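Local coordinates for protein WipB (Legionella pneumophila, PDB 5NNY) that acts as a translocated effector with a Ser/Thr phosphatase domain of the phosphoesterase fold and targets the lysosomal nutrient-sensing machinery of the host cell, at residues 177-180 and 181-185. Numbering follows the deposited sequence.
Sequences EVLN and IYHQV
E177 to N180 and I181 to V185 are successive turns of helix 175-186. Four i to i+4 backbone bonds join them. I181 N donates to E177 O, Y182 N to V178 O, and H183 N to L179 O at 3.0 Å. Q184 N to N180 O is the shortest of the four, at 2.7 Å. The helix widens into a pi-type turn at 182-185.

The side chains meet mainly between N180 and Q184. Q184 CG lies beside its own backbone N (chi1 -67°), back over the preceding turn. Q184 CG lies 3.2 Å from N180 OD1. It is also close to N180 O. The two amide planes are 15° apart, yet the touch is through this methylene. One residue back, H183 CD2 comes 3.2 Å from L179 O. Y182 CD2 stands 3.6 Å above the plane of the H183 ring, over its centre, and H183 CD2 lies at the Y182 ring edge. H183 ND1 is hydrogen-bonded to K187 NZ. I181 CD1 lies 4.2 Å from E177 CG, and both residues look to helix 105-117, where E177 bonds Y106 and forms a salt bridge with K110.

V178 and Y182 pack on helix 128-138. V178, I181, Y182 and V185 are buried while N180 and Q184 are exposed, so the helix is amphipathic. Main-chain bonds hold it together, side chains add van der Waals contact, and E177 and H183 direct their polar ends elsewhere.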
loop_
_atom_site.group_PDB
_atom_site.type_symbol
_atom_site.label_atom_id
_atom_site.label_comp_id
_atom_site.label_asym_id
_atom_site.label_seq_id
_atom_site.Cartn_x
_atom_site.Cartn_y
_atom_site.Cartn_z
ATOM N N GLU A 177 13.640 5.821 11.200
ATOM C CA GLU A 177 13.269 6.409 9.913
ATOM C C GLU A 177 12.059 5.699 9.320
ATOM O O GLU A 177 11.102 6.341 8.878
ATOM C CB GLU A 177 14.442 6.354 8.929
ATOM C CG GLU A 177 14.045 6.757 7.518
ATOM C CD GLU A 177 15.209 7.238 6.652
ATOM O OE1 GLU A 177 16.290 6.594 6.650
ATOM O OE2 GLU A 177 15.025 8.278 5.971
ATOM N N VAL A 178 12.085 4.364 9.310
ATOM C CA VAL A 178 10.983 3.602 8.730
ATOM C C VAL A 178 9.694 3.897 9.484
ATOM O O VAL A 178 8.640 4.150 8.880
ATOM C CB VAL A 178 11.309 2.096 8.741
ATOM C CG1 VAL A 178 10.105 1.284 8.236
ATOM C CG2 VAL A 178 12.527 1.824 7.890
ATOM N N LEU A 179 9.763 3.854 10.822
ATOM C CA LEU A 179 8.582 4.107 11.641
ATOM C C LEU A 179 8.083 5.538 11.474
ATOM O O LEU A 179 6.870 5.771 11.440
ATOM C CB LEU A 179 8.875 3.804 13.112
ATOM C CG LEU A 179 9.027 2.317 13.449
ATOM C CD1 LEU A 179 9.694 2.123 14.825
ATOM C CD2 LEU A 179 7.655 1.610 13.355
ATOM N N ASN A 180 8.985 6.512 11.364
ATOM C CA ASN A 180 8.509 7.875 11.137
ATOM C C ASN A 180 7.721 7.967 9.838
ATOM O O ASN A 180 6.653 8.587 9.794
ATOM C CB ASN A 180 9.662 8.879 11.122
ATOM C CG ASN A 180 9.190 10.282 10.753
ATOM O OD1 ASN A 180 8.710 11.033 11.601
ATOM N ND2 ASN A 180 9.294 10.624 9.480
ATOM N N ILE A 181 8.231 7.360 8.763
ATOM C CA ILE A 181 7.509 7.403 7.494
ATOM C C ILE A 181 6.177 6.670 7.623
ATOM O O ILE A 181 5.149 7.122 7.111
ATOM C CB ILE A 181 8.384 6.826 6.361
ATOM C CG1 ILE A 181 9.643 7.677 6.176
ATOM C CG2 ILE A 181 7.618 6.766 5.026
ATOM C CD1 ILE A 181 10.574 7.157 5.103
ATOM N N TYR A 182 6.170 5.543 8.340
ATOM C CA TYR A 182 4.927 4.820 8.573
ATOM C C TYR A 182 3.868 5.718 9.198
ATOM O O TYR A 182 2.746 5.825 8.691
ATOM C CB TYR A 182 5.143 3.602 9.475
ATOM C CG TYR A 182 3.774 3.001 9.778
ATOM C CD1 TYR A 182 3.056 2.365 8.778
ATOM C CD2 TYR A 182 3.180 3.145 11.027
ATOM C CE1 TYR A 182 1.786 1.853 9.016
ATOM C CE2 TYR A 182 1.919 2.632 11.279
ATOM C CZ TYR A 182 1.228 1.993 10.266
ATOM O OH TYR A 182 -0.020 1.485 10.512
ATOM N N HIS A 183 4.203 6.347 10.317
ATOM C CA HIS A 183 3.235 7.132 11.077
ATOM C C HIS A 183 2.950 8.488 10.428
ATOM O O HIS A 183 1.802 8.951 10.429
ATOM C CB HIS A 183 3.752 7.329 12.512
ATOM C CG HIS A 183 3.751 6.075 13.335
ATOM N ND1 HIS A 183 2.598 5.521 13.846
ATOM C CD2 HIS A 183 4.765 5.272 13.742
ATOM C CE1 HIS A 183 2.898 4.427 14.525
ATOM N NE2 HIS A 183 4.207 4.257 14.483
ATOM N N GLN A 184 3.978 9.145 9.887
ATOM C CA GLN A 184 3.805 10.509 9.382
ATOM C C GLN A 184 3.260 10.547 7.962
ATOM O O GLN A 184 2.648 11.541 7.554
ATOM C CB GLN A 184 5.140 11.255 9.429
ATOM C CG GLN A 184 5.614 11.500 10.828
ATOM C CD GLN A 184 4.686 12.434 11.571
ATOM O OE1 GLN A 184 4.222 13.439 11.020
ATOM N NE2 GLN A 184 4.392 12.104 12.824
ATOM N N VAL A 185 3.488 9.496 7.195
ATOM C CA VAL A 185 3.223 9.502 5.766
ATOM C C VAL A 185 2.276 8.377 5.386
ATOM O O VAL A 185 1.180 8.614 4.868
ATOM C CB VAL A 185 4.536 9.392 4.967
ATOM C CG1 VAL A 185 4.237 9.330 3.471
ATOM C CG2 VAL A 185 5.442 10.586 5.296
#